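Local coordinates for RND efflux system, outer membrane lipoprotein, NodT family (Burkholderia mallei, PDB 6U94) that probably serves as the outer-membrane channel component of a drug or small-molecule efflux system, at residues Q435-V438 / T439-A443; R390-K393 / A394-M398; N172-L175 / T176-A179; A443-T446 / S447-T450. All blocks are in the same frame, centred on the assembly; numbering follows the deposited sequence.

Interaction 1 of 4, residues Q435-V438 / T439-A443; sequences QLLV and TYKLA
Gln435 meets Thr439 through its carbonyl: the oxygen lies 3.2 Å from Thr439 CG2 and takes a weak bond from Thr439 N, the first i to i+4 link of this part of helix 421-454. The next carbonyl does double duty. Leu436 O receives Tyr440 N at 2.9 Å and also the hydroxyl Thr439 OG1 at 2.8 Å, both donors coming from the same face of the carbonyl plane. The hydroxyl can turn back one helical turn because Thr439 OG1 sits between its own backbone N and carbonyl carbon (chi1 75°). Farther out, the leucine side chain slants across both partners: Leu436 CD2 touches Thr439 OG1 at 3.5 Å and hangs over one face of the Tyr440 ring, offset toward its rim, while Leu436 CD1 stands 4.0 Å from Tyr440 OH. Leu437 follows with a bond from Lys441 N to its carbonyl O, and its methyl CD1 rests 3.9 Å from Lys441 CE, near the end of the extended lysine's aliphatic chain. Val438 ends the segment by accepting Leu442 N at 2.9 Å; its side chain touches Leu183 of helix 156-203. Two donors on Leu436 O mean that the threonine hydroxyl is satisfied inside its own helix, which probably restrains its rotation, while the leucine methyls add apolar contact to the Tyr440 ring and the Lys441 chain.

Interaction 2 of 4, residues R390-K393 / A394-M398; sequences REVK and AQEAM
Two turns of alpha helix in the middle of the long helix 362-415 bring Val392 and Glu396 together, one of the i to i+4 pairs on this surface-lying part of the rod. Four i to i+4 main-chain bonds run between the segments: Ala394 N to Arg390 O, Gln395 N to Glu391 O at 2.8 Å, Glu396 N to Val392 O at 2.9 Å, and Ala397 N to Lys393 O at 3.1 Å. The side chains of Val392 and Glu396 run alongside each other and point the same way. Glu396 CG is anti to its carbonyl carbon (chi1 -76°), which lays this methylene against Val392 O at 3.3 Å; the chain then extends, carrying OE2 to 4.0 Å from Val392 CG1. Ala394 CB lies 3.6 Å from Arg390 O, and Gln395 CB packs at 3.3 Å from Glu391 O. On the side facing helix 421-454, Glu391 touches Tyr440 and Gln395 touches Ala433 and Leu436. Lys393 NZ and Glu396 OE1 remain 6.1 Å apart, so their opposite charges could attract only at a distance. Cohesion within this part of the helix therefore rests chiefly on main-chain bonds, with the Glu396 carboxylate lying beside a Val392 methyl and no salt bridge formed between the two halves.

Interaction 3 of 4, residues N172-L175 / T176-A179; sequences NTYL and TLLA
Four successive i to i+4 bonds, from Thr176 N to Asn172 O through Ala179 N to Leu175 O, make residues 172-179 a continuous alpha-helical piece of helix 156-203, with Leu177 N 2.9 Å from Thr173 O. Side-chain chemistry adds a second donor at its start: Thr176 OG1 gives a 2.7 Å bond to Asn172 O. The hydroxyl is anti to its carbonyl carbon (chi1 -65°), a placement that returns it to the preceding turn. Its bond meets the oxygen at a C=O...donor angle of 159°, whereas Thr176 N approaches from well above the carbonyl plane. The Asn172 amide is held elsewhere, OD1 by Thr446 and ND2 by Tyr86. On another side of the helix, Leu178 crosses the Tyr174 ring. Leu178 CG sits over one face in a CH-pi contact, 4.3 Å from the ring centroid and 15° off the normal, and Leu178 CD1 comes to 3.6 Å from Tyr174 CE2. Leu177 CD2 approaches the same ring obliquely, 4.2 Å from Tyr174 CD1. Tyr174 OH is buried and has no polar partner in the model. Helix 56-67 packs on this tyrosine, while helix 421-454 meets Leu175, Thr176 and Ala179. A threonine hydroxyl bonded to the carbonyl four residues earlier is a familiar intrahelical feature, here in the buried part of an outer membrane factor helical bundle.

Interaction 4 of 4, residues A443-T446 / S447-T450; sequences AGLT and SRVT
The Arg448 guanidinium meets Leu445 obliquely, with Leu445 CD2 3.9 Å from Arg448 NH1. The arginine gets there by folding back: its chain bends at chi3 (68°), and on the way Arg448 CG passes 3.2 Å from Gly444 O. That carbonyl accepts two bonds from the same face of its plane, one from Arg448 N and one from Ser447 OG, each at 3.3 Å. Thr446 O is also shared, receiving Thr450 N at 2.9 Å and Thr450 OG1 at 3.0 Å. Thr450 OG1, anti to its own carbonyl carbon, turns back to Thr446 O and meets it from above the carbonyl plane, 39° out of it. The other main-chain rungs include plain i to i+4 bonds, Ser447 N to Ala443 O and Val449 N to Leu445 O. Two hydroxyls thus add a second donor to carbonyls of the preceding turn; the shorter Thr450 bond probably restrains its side chain more than the longer Ser447 bond does. These turns belong to helix 421-454 and lie between two long helices. Leu445 and Val449 touch Leu175 and Ala168 of helix 156-203, where Thr446 also meets Asn172, while Ala443, Ser447 and Thr450 meet Tyr388, Arg385 and Asn381 of helix 362-415.

Overall arrangement
All four interactions are short runs of about two turns within long helices, and interactions 1 and 4 are consecutive on helix 421-454, sharing Ala443. That helix is the common neighbour: interaction 1 touches both interaction 2, where Tyr440 CE2 lies 3.4 Å from Glu391 OE1, and interaction 3, where Leu442 packs on Thr176 and Ala179. Interaction 4 joins interaction 3 through a probable hydrogen bond between Thr446 and Asn172. Interactions 2 and 3 do not touch, their centres being about 21 Å apart. Interaction 3 is buried, interaction 4 partly so, and interactions 1 and 2 lie at the surface. Hydroxyl-to-carbonyl bonds occur in interactions 1, 3 and 4, whereas in interaction 2 the bonds between the segments are all main-chain.

Interaction 1 of 4, residues Q435-V438 / T439-A443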
ATOM      1  N   GLN A 435      14.799 -11.732   3.311  1.00 67.52           N
ATOM      2  CA  GLN A 435      13.467 -11.789   2.722  1.00 70.40           C
ATOM      3  C   GLN A 435      12.538 -10.776   3.373  1.00 71.36           C
ATOM      4  O   GLN A 435      11.780 -10.088   2.681  1.00 66.18           O
ATOM      5  CB  GLN A 435      12.898 -13.201   2.847  1.00 71.69           C
ATOM      6  CG  GLN A 435      13.673 -14.253   2.073  1.00 71.95           C
ATOM      7  CD  GLN A 435      13.265 -15.665   2.443  1.00 77.44           C
ATOM      8  OE1 GLN A 435      13.983 -16.361   3.164  1.00 83.53           O
ATOM      9  NE2 GLN A 435      12.110 -16.100   1.949  1.00 75.66           N
ATOM     10  N   LEU A 436      12.595 -10.656   4.703  1.00 72.10           N
ATOM     11  CA  LEU A 436      11.738  -9.704   5.399  1.00 67.57           C
ATOM     12  C   LEU A 436      12.026  -8.271   4.980  1.00 67.72           C
ATOM     13  O   LEU A 436      11.115  -7.438   4.970  1.00 67.39           O
ATOM     14  CB  LEU A 436      11.903  -9.846   6.912  1.00 69.20           C
ATOM     15  CG  LEU A 436      10.793 -10.593   7.649  1.00 72.04           C
ATOM     16  CD1 LEU A 436      10.892 -10.352   9.146  1.00 72.39           C
ATOM     17  CD2 LEU A 436       9.431 -10.169   7.120  1.00 70.39           C
ATOM     18  N   LEU A 437      13.281  -7.959   4.646  1.00 65.70           N
ATOM     19  CA  LEU A 437      13.617  -6.598   4.241  1.00 61.06           C
ATOM     20  C   LEU A 437      12.870  -6.196   2.974  1.00 62.39           C
ATOM     21  O   LEU A 437      12.384  -5.064   2.865  1.00 57.95           O
ATOM     22  CB  LEU A 437      15.126  -6.470   4.033  1.00 58.86           C
ATOM     23  CG  LEU A 437      15.624  -5.126   3.499  1.00 58.93           C
ATOM     24  CD1 LEU A 437      15.211  -3.994   4.424  1.00 48.83           C
ATOM     25  CD2 LEU A 437      17.139  -5.148   3.320  1.00 58.67           C
ATOM     26  N   VAL A 438      12.777  -7.107   2.003  1.00 58.70           N
ATOM     27  CA  VAL A 438      12.076  -6.802   0.760  1.00 61.26           C
ATOM     28  C   VAL A 438      10.597  -6.556   1.034  1.00 63.15           C
ATOM     29  O   VAL A 438      10.013  -5.584   0.543  1.00 63.03           O
ATOM     30  CB  VAL A 438      12.278  -7.931  -0.266  1.00 60.06           C
ATOM     31  CG1 VAL A 438      11.469  -7.656  -1.523  1.00 59.14           C
ATOM     32  CG2 VAL A 438      13.749  -8.082  -0.609  1.00 58.77           C
ATOM     33  N   THR A 439       9.977  -7.427   1.835  1.00 66.24           N
ATOM     34  CA  THR A 439       8.555  -7.276   2.134  1.00 70.04           C
ATOM     35  C   THR A 439       8.280  -5.974   2.878  1.00 67.72           C
ATOM     36  O   THR A 439       7.255  -5.324   2.646  1.00 75.32           O
ATOM     37  CB  THR A 439       8.056  -8.468   2.949  1.00 78.40           C
ATOM     38  OG1 THR A 439       8.514  -8.347   4.300  1.00 91.16           O
ATOM     39  CG2 THR A 439       8.578  -9.773   2.364  1.00 77.36           C
ATOM     40  N   TYR A 440       9.185  -5.578   3.777  1.00 60.89           N
ATOM     41  CA  TYR A 440       9.018  -4.318   4.492  1.00 61.53           C
ATOM     42  C   TYR A 440       9.210  -3.118   3.574  1.00 59.30           C
ATOM     43  O   TYR A 440       8.567  -2.080   3.769  1.00 56.18           O
ATOM     44  CB  TYR A 440       9.997  -4.236   5.662  1.00 68.25           C
ATOM     45  CG  TYR A 440       9.613  -5.052   6.876  1.00 77.69           C
ATOM     46  CD1 TYR A 440       8.281  -5.293   7.188  1.00 77.72           C
ATOM     47  CD2 TYR A 440      10.589  -5.577   7.719  1.00 86.39           C
ATOM     48  CE1 TYR A 440       7.931  -6.036   8.304  1.00 84.54           C
ATOM     49  CE2 TYR A 440      10.250  -6.319   8.834  1.00 90.78           C
ATOM     50  CZ  TYR A 440       8.922  -6.545   9.121  1.00 94.15           C
ATOM     51  OH  TYR A 440       8.588  -7.286  10.233  1.00102.83           O
ATOM     52  N   LYS A 441      10.103  -3.228   2.586  1.00 58.27           N
ATOM     53  CA  LYS A 441      10.250  -2.149   1.617  1.00 57.26           C
ATOM     54  C   LYS A 441       8.995  -2.009   0.765  1.00 54.17           C
ATOM     55  O   LYS A 441       8.544  -0.891   0.490  1.00 53.77           O
ATOM     56  CB  LYS A 441      11.473  -2.393   0.733  1.00 62.03           C
ATOM     57  CG  LYS A 441      12.811  -2.184   1.430  1.00 69.69           C
ATOM     58  CD  LYS A 441      13.966  -2.395   0.466  1.00 73.50           C
ATOM     59  CE  LYS A 441      15.290  -1.995   1.095  1.00 78.83           C
ATOM     60  NZ  LYS A 441      16.419  -2.104   0.130  1.00 82.53           N
ATOM     61  N   LEU A 442       8.413  -3.137   0.347  1.00 53.40           N
ATOM     62  CA  LEU A 442       7.206  -3.092  -0.471  1.00 61.19           C
ATOM     63  C   LEU A 442       6.035  -2.513   0.310  1.00 61.72           C
ATOM     64  O   LEU A 442       5.242  -1.738  -0.237  1.00 65.09           O
ATOM     65  CB  LEU A 442       6.871  -4.491  -0.984  1.00 62.19           C
ATOM     66  CG  LEU A 442       5.547  -4.633  -1.739  1.00 62.90           C
ATOM     67  CD1 LEU A 442       5.502  -3.701  -2.939  1.00 62.64           C
ATOM     68  CD2 LEU A 442       5.351  -6.068  -2.173  1.00 62.14           C
ATOM     69  N   ALA A 443       5.915  -2.867   1.591  1.00 61.02           N
ATOM     70  CA  ALA A 443       4.845  -2.313   2.412  1.00 56.11           C
ATOM     71  C   ALA A 443       4.949  -0.796   2.496  1.00 60.95           C
ATOM     72  O   ALA A 443       3.929  -0.095   2.471  1.00 54.91           O
ATOM     73  CB  ALA A 443       4.878  -2.938   3.806  1.00 51.53           C
TER

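Interaction 2 of 4, residues R390-K393 / A394-M398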
ATOM      1  N   ARG A 390      10.612   2.541   9.686  1.00 62.85           N
ATOM      2  CA  ARG A 390      11.342   2.153  10.886  1.00 71.70           C
ATOM      3  C   ARG A 390      11.745   0.685  10.827  1.00 70.27           C
ATOM      4  O   ARG A 390      12.882   0.331  11.160  1.00 66.91           O
ATOM      5  CB  ARG A 390      10.489   2.420  12.127  1.00 76.16           C
ATOM      6  CG  ARG A 390      10.979   3.556  13.005  1.00 80.41           C
ATOM      7  CD  ARG A 390       9.813   4.216  13.719  1.00 84.64           C
ATOM      8  NE  ARG A 390       8.919   3.233  14.323  1.00 88.51           N
ATOM      9  CZ  ARG A 390       7.619   3.432  14.525  1.00 90.13           C
ATOM     10  NH1 ARG A 390       7.057   4.578  14.162  1.00 79.84           N
ATOM     11  NH2 ARG A 390       6.880   2.481  15.079  1.00 95.26           N
ATOM     12  N   GLU A 391      10.827  -0.181  10.392  1.00 67.32           N
ATOM     13  CA  GLU A 391      11.126  -1.607  10.315  1.00 68.78           C
ATOM     14  C   GLU A 391      12.201  -1.900   9.276  1.00 70.23           C
ATOM     15  O   GLU A 391      13.016  -2.814   9.462  1.00 72.96           O
ATOM     16  CB  GLU A 391       9.856  -2.395  10.007  1.00 70.41           C
ATOM     17  CG  GLU A 391       9.071  -2.794  11.243  1.00 81.11           C
ATOM     18  CD  GLU A 391       9.876  -3.683  12.176  1.00 92.28           C
ATOM     19  OE1 GLU A 391      10.645  -4.534  11.677  1.00 96.53           O
ATOM     20  OE2 GLU A 391       9.742  -3.531  13.409  1.00 96.95           O
ATOM     21  N   VAL A 392      12.212  -1.146   8.176  1.00 61.13           N
ATOM     22  CA  VAL A 392      13.243  -1.334   7.157  1.00 59.02           C
ATOM     23  C   VAL A 392      14.627  -1.063   7.744  1.00 61.05           C
ATOM     24  O   VAL A 392      15.560  -1.857   7.572  1.00 59.77           O
ATOM     25  CB  VAL A 392      12.961  -0.435   5.940  1.00 55.42           C
ATOM     26  CG1 VAL A 392      14.149  -0.426   4.996  1.00 54.16           C
ATOM     27  CG2 VAL A 392      11.710  -0.905   5.209  1.00 45.94           C
ATOM     28  N   LYS A 393      14.776   0.062   8.450  1.00 62.65           N
ATOM     29  CA  LYS A 393      16.073   0.404   9.031  1.00 73.08           C
ATOM     30  C   LYS A 393      16.482  -0.595  10.106  1.00 74.39           C
ATOM     31  O   LYS A 393      17.663  -0.948  10.216  1.00 81.20           O
ATOM     32  CB  LYS A 393      16.036   1.825   9.595  1.00 76.99           C
ATOM     33  CG  LYS A 393      16.018   2.899   8.520  1.00 83.88           C
ATOM     34  CD  LYS A 393      15.547   4.232   9.073  1.00 91.08           C
ATOM     35  CE  LYS A 393      15.477   5.298   7.987  1.00 94.67           C
ATOM     36  NZ  LYS A 393      16.829   5.756   7.561  1.00 97.95           N
ATOM     37  N   ALA A 394      15.524  -1.063  10.907  1.00 71.20           N
ATOM     38  CA  ALA A 394      15.834  -2.082  11.902  1.00 67.91           C
ATOM     39  C   ALA A 394      16.260  -3.384  11.239  1.00 72.03           C
ATOM     40  O   ALA A 394      17.223  -4.028  11.674  1.00 76.73           O
ATOM     41  CB  ALA A 394      14.632  -2.311  12.815  1.00 62.80           C
ATOM     42  N   GLN A 395      15.556  -3.783  10.177  1.00 67.41           N
ATOM     43  CA  GLN A 395      15.901  -5.016   9.484  1.00 67.41           C
ATOM     44  C   GLN A 395      17.263  -4.915   8.808  1.00 68.36           C
ATOM     45  O   GLN A 395      17.966  -5.923   8.681  1.00 70.32           O
ATOM     46  CB  GLN A 395      14.817  -5.359   8.460  1.00 67.01           C
ATOM     47  CG  GLN A 395      14.779  -6.817   8.042  1.00 69.67           C
ATOM     48  CD  GLN A 395      14.256  -7.732   9.139  1.00 71.90           C
ATOM     49  OE1 GLN A 395      14.459  -8.944   9.097  1.00 75.24           O
ATOM     50  NE2 GLN A 395      13.570  -7.154  10.120  1.00 69.72           N
ATOM     51  N   GLU A 396      17.652  -3.716   8.372  1.00 66.60           N
ATOM     52  CA  GLU A 396      18.944  -3.555   7.713  1.00 65.82           C
ATOM     53  C   GLU A 396      20.093  -3.671   8.708  1.00 67.17           C
ATOM     54  O   GLU A 396      21.125  -4.279   8.400  1.00 64.09           O
ATOM     55  CB  GLU A 396      18.994  -2.219   6.975  1.00 67.49           C
ATOM     56  CG  GLU A 396      18.215  -2.217   5.666  1.00 72.91           C
ATOM     57  CD  GLU A 396      18.146  -0.848   5.021  1.00 74.79           C
ATOM     58  OE1 GLU A 396      18.324   0.161   5.734  1.00 75.44           O
ATOM     59  OE2 GLU A 396      17.912  -0.782   3.795  1.00 79.65           O
ATOM     60  N   ALA A 397      19.937  -3.094   9.904  1.00 67.67           N
ATOM     61  CA  ALA A 397      20.962  -3.250  10.930  1.00 73.51           C
ATOM     62  C   ALA A 397      21.016  -4.684  11.437  1.00 73.20           C
ATOM     63  O   ALA A 397      22.090  -5.173  11.807  1.00 78.67           O
ATOM     64  CB  ALA A 397      20.705  -2.281  12.086  1.00 58.81           C
ATOM     65  N   MET A 398      19.873  -5.374  11.455  1.00 77.85           N
ATOM     66  CA  MET A 398      19.871  -6.785  11.825  1.00 81.90           C
ATOM     67  C   MET A 398      20.606  -7.621  10.786  1.00 80.75           C
ATOM     68  O   MET A 398      21.405  -8.499  11.134  1.00 82.16           O
ATOM     69  CB  MET A 398      18.433  -7.275  11.998  1.00 88.14           C
ATOM     70  CG  MET A 398      18.274  -8.431  12.970  1.00 96.50           C
ATOM     71  SD  MET A 398      16.545  -8.880  13.226  1.00105.15           S
ATOM     72  CE  MET A 398      16.168  -9.680  11.672  1.00103.10           C
TER

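Interaction 3 of 4, residues N172-L175 / T176-A179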
ATOM      1  N   ASN A 172       0.472  -0.789  -7.368  1.00 65.31           N
ATOM      2  CA  ASN A 172       0.812  -1.754  -6.329  1.00 64.01           C
ATOM      3  C   ASN A 172       1.118  -3.126  -6.913  1.00 66.51           C
ATOM      4  O   ASN A 172       1.898  -3.885  -6.328  1.00 69.21           O
ATOM      5  CB  ASN A 172      -0.319  -1.859  -5.309  1.00 66.45           C
ATOM      6  CG  ASN A 172       0.061  -2.701  -4.103  1.00 65.83           C
ATOM      7  OD1 ASN A 172       0.794  -2.245  -3.224  1.00 68.81           O
ATOM      8  ND2 ASN A 172      -0.437  -3.930  -4.052  1.00 61.84           N
ATOM      9  N   THR A 173       0.520  -3.461  -8.058  1.00 60.88           N
ATOM     10  CA  THR A 173       0.774  -4.761  -8.672  1.00 66.99           C
ATOM     11  C   THR A 173       2.132  -4.799  -9.365  1.00 67.54           C
ATOM     12  O   THR A 173       2.845  -5.805  -9.280  1.00 68.92           O
ATOM     13  CB  THR A 173      -0.342  -5.102  -9.660  1.00 67.51           C
ATOM     14  OG1 THR A 173      -1.595  -5.096  -8.971  1.00 69.18           O
ATOM     15  CG2 THR A 173      -0.125  -6.476 -10.265  1.00 68.67           C
ATOM     16  N   TYR A 174       2.501  -3.720 -10.060  1.00 68.15           N
ATOM     17  CA  TYR A 174       3.806  -3.679 -10.713  1.00 70.71           C
ATOM     18  C   TYR A 174       4.927  -3.558  -9.690  1.00 72.82           C
ATOM     19  O   TYR A 174       6.000  -4.148  -9.863  1.00 73.00           O
ATOM     20  CB  TYR A 174       3.856  -2.522 -11.711  1.00 71.52           C
ATOM     21  CG  TYR A 174       5.187  -2.364 -12.416  1.00 73.30           C
ATOM     22  CD1 TYR A 174       5.617  -3.297 -13.349  1.00 73.54           C
ATOM     23  CD2 TYR A 174       6.006  -1.270 -12.158  1.00 74.91           C
ATOM     24  CE1 TYR A 174       6.830  -3.152 -14.001  1.00 76.16           C
ATOM     25  CE2 TYR A 174       7.221  -1.117 -12.804  1.00 73.91           C
ATOM     26  CZ  TYR A 174       7.628  -2.060 -13.724  1.00 76.60           C
ATOM     27  OH  TYR A 174       8.835  -1.908 -14.367  1.00 79.17           O
ATOM     28  N   LEU A 175       4.698  -2.801  -8.614  1.00 70.68           N
ATOM     29  CA  LEU A 175       5.678  -2.741  -7.536  1.00 71.21           C
ATOM     30  C   LEU A 175       5.820  -4.095  -6.856  1.00 70.77           C
ATOM     31  O   LEU A 175       6.936  -4.552  -6.583  1.00 75.18           O
ATOM     32  CB  LEU A 175       5.286  -1.662  -6.527  1.00 71.54           C
ATOM     33  CG  LEU A 175       5.473  -0.227  -7.023  1.00 76.08           C
ATOM     34  CD1 LEU A 175       5.007   0.782  -5.986  1.00 73.95           C
ATOM     35  CD2 LEU A 175       6.926   0.015  -7.394  1.00 79.16           C
ATOM     36  N   THR A 176       4.693  -4.759  -6.581  1.00 67.66           N
ATOM     37  CA  THR A 176       4.741  -6.109  -6.025  1.00 66.75           C
ATOM     38  C   THR A 176       5.474  -7.062  -6.962  1.00 69.91           C
ATOM     39  O   THR A 176       6.198  -7.955  -6.507  1.00 71.53           O
ATOM     40  CB  THR A 176       3.326  -6.612  -5.736  1.00 63.59           C
ATOM     41  OG1 THR A 176       2.731  -5.810  -4.706  1.00 61.66           O
ATOM     42  CG2 THR A 176       3.341  -8.067  -5.291  1.00 63.87           C
ATOM     43  N   LEU A 177       5.311  -6.879  -8.275  1.00 67.13           N
ATOM     44  CA  LEU A 177       6.052  -7.693  -9.234  1.00 70.02           C
ATOM     45  C   LEU A 177       7.555  -7.511  -9.062  1.00 74.02           C
ATOM     46  O   LEU A 177       8.305  -8.491  -8.960  1.00 72.53           O
ATOM     47  CB  LEU A 177       5.628  -7.336 -10.657  1.00 69.94           C
ATOM     48  CG  LEU A 177       6.398  -8.031 -11.779  1.00 75.20           C
ATOM     49  CD1 LEU A 177       6.218  -9.540 -11.707  1.00 75.36           C
ATOM     50  CD2 LEU A 177       5.964  -7.501 -13.139  1.00 72.96           C
ATOM     51  N   LEU A 178       8.015  -6.259  -9.030  1.00 71.99           N
ATOM     52  CA  LEU A 178       9.440  -5.997  -8.880  1.00 73.57           C
ATOM     53  C   LEU A 178       9.963  -6.499  -7.541  1.00 75.25           C
ATOM     54  O   LEU A 178      11.133  -6.890  -7.438  1.00 76.77           O
ATOM     55  CB  LEU A 178       9.713  -4.502  -9.039  1.00 74.11           C
ATOM     56  CG  LEU A 178       9.247  -3.899 -10.364  1.00 76.03           C
ATOM     57  CD1 LEU A 178       9.661  -2.444 -10.466  1.00 74.51           C
ATOM     58  CD2 LEU A 178       9.791  -4.697 -11.538  1.00 78.58           C
ATOM     59  N   ALA A 179       9.117  -6.503  -6.508  1.00 72.52           N
ATOM     60  CA  ALA A 179       9.536  -7.039  -5.217  1.00 68.95           C
ATOM     61  C   ALA A 179       9.677  -8.555  -5.270  1.00 72.52           C
ATOM     62  O   ALA A 179      10.654  -9.112  -4.760  1.00 80.41           O
ATOM     63  CB  ALA A 179       8.547  -6.624  -4.129  1.00 60.46           C
TER

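Interaction 4 of 4, residues A443-T446 / S447-T450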
ATOM      1  N   ALA A 443       5.915  -2.867   1.591  1.00 61.02           N
ATOM      2  CA  ALA A 443       4.845  -2.313   2.412  1.00 56.11           C
ATOM      3  C   ALA A 443       4.949  -0.796   2.496  1.00 60.95           C
ATOM      4  O   ALA A 443       3.929  -0.095   2.471  1.00 54.91           O
ATOM      5  CB  ALA A 443       4.878  -2.938   3.806  1.00 51.53           C
ATOM      6  N   GLY A 444       6.173  -0.271   2.597  1.00 58.18           N
ATOM      7  CA  GLY A 444       6.348   1.172   2.580  1.00 56.26           C
ATOM      8  C   GLY A 444       5.876   1.798   1.281  1.00 63.34           C
ATOM      9  O   GLY A 444       5.229   2.848   1.285  1.00 66.84           O
ATOM     10  N   LEU A 445       6.189   1.158   0.152  1.00 62.87           N
ATOM     11  CA  LEU A 445       5.698   1.642  -1.133  1.00 61.04           C
ATOM     12  C   LEU A 445       4.184   1.519  -1.215  1.00 59.62           C
ATOM     13  O   LEU A 445       3.493   2.460  -1.625  1.00 56.81           O
ATOM     14  CB  LEU A 445       6.364   0.869  -2.271  1.00 62.24           C
ATOM     15  CG  LEU A 445       7.889   0.958  -2.340  1.00 58.62           C
ATOM     16  CD1 LEU A 445       8.426   0.105  -3.477  1.00 57.51           C
ATOM     17  CD2 LEU A 445       8.325   2.406  -2.494  1.00 55.59           C
ATOM     18  N   THR A 446       3.651   0.359  -0.817  1.00 59.49           N
ATOM     19  CA  THR A 446       2.210   0.139  -0.848  1.00 61.42           C
ATOM     20  C   THR A 446       1.468   1.202  -0.047  1.00 63.19           C
ATOM     21  O   THR A 446       0.424   1.702  -0.484  1.00 66.36           O
ATOM     22  CB  THR A 446       1.884  -1.257  -0.315  1.00 57.60           C
ATOM     23  OG1 THR A 446       2.374  -2.245  -1.229  1.00 63.53           O
ATOM     24  CG2 THR A 446       0.377  -1.439  -0.136  1.00 48.12           C
ATOM     25  N   SER A 447       1.995   1.568   1.121  1.00 54.60           N
ATOM     26  CA  SER A 447       1.315   2.552   1.953  1.00 56.26           C
ATOM     27  C   SER A 447       1.373   3.947   1.343  1.00 55.23           C
ATOM     28  O   SER A 447       0.502   4.776   1.627  1.00 55.38           O
ATOM     29  CB  SER A 447       1.913   2.564   3.359  1.00 58.05           C
ATOM     30  OG  SER A 447       2.912   3.555   3.466  1.00 65.86           O
ATOM     31  N   ARG A 448       2.387   4.232   0.523  1.00 50.41           N
ATOM     32  CA  ARG A 448       2.409   5.499  -0.202  1.00 50.74           C
ATOM     33  C   ARG A 448       1.351   5.510  -1.296  1.00 57.70           C
ATOM     34  O   ARG A 448       0.726   6.545  -1.561  1.00 54.66           O
ATOM     35  CB  ARG A 448       3.798   5.746  -0.789  1.00 55.83           C
ATOM     36  CG  ARG A 448       4.889   5.882   0.269  1.00 59.86           C
ATOM     37  CD  ARG A 448       6.270   5.598  -0.291  1.00 64.02           C
ATOM     38  NE  ARG A 448       6.714   6.617  -1.237  1.00 65.69           N
ATOM     39  CZ  ARG A 448       7.980   6.776  -1.612  1.00 67.19           C
ATOM     40  NH1 ARG A 448       8.922   5.984  -1.116  1.00 67.22           N
ATOM     41  NH2 ARG A 448       8.306   7.727  -2.476  1.00 66.12           N
ATOM     42  N   VAL A 449       1.139   4.362  -1.945  1.00 58.95           N
ATOM     43  CA  VAL A 449       0.068   4.231  -2.925  1.00 58.61           C
ATOM     44  C   VAL A 449      -1.285   4.441  -2.261  1.00 62.34           C
ATOM     45  O   VAL A 449      -2.160   5.130  -2.803  1.00 58.99           O
ATOM     46  CB  VAL A 449       0.156   2.861  -3.621  1.00 56.51           C
ATOM     47  CG1 VAL A 449      -1.132   2.562  -4.384  1.00 56.45           C
ATOM     48  CG2 VAL A 449       1.356   2.823  -4.554  1.00 53.03           C
ATOM     49  N   THR A 450      -1.474   3.868  -1.070  1.00 59.62           N
ATOM     50  CA  THR A 450      -2.740   4.033  -0.363  1.00 58.98           C
ATOM     51  C   THR A 450      -2.948   5.479   0.073  1.00 62.07           C
ATOM     52  O   THR A 450      -4.075   5.988   0.039  1.00 62.28           O
ATOM     53  CB  THR A 450      -2.794   3.098   0.842  1.00 58.46           C
ATOM     54  OG1 THR A 450      -2.471   1.768   0.424  1.00 62.89           O
ATOM     55  CG2 THR A 450      -4.187   3.103   1.454  1.00 59.63           C
TER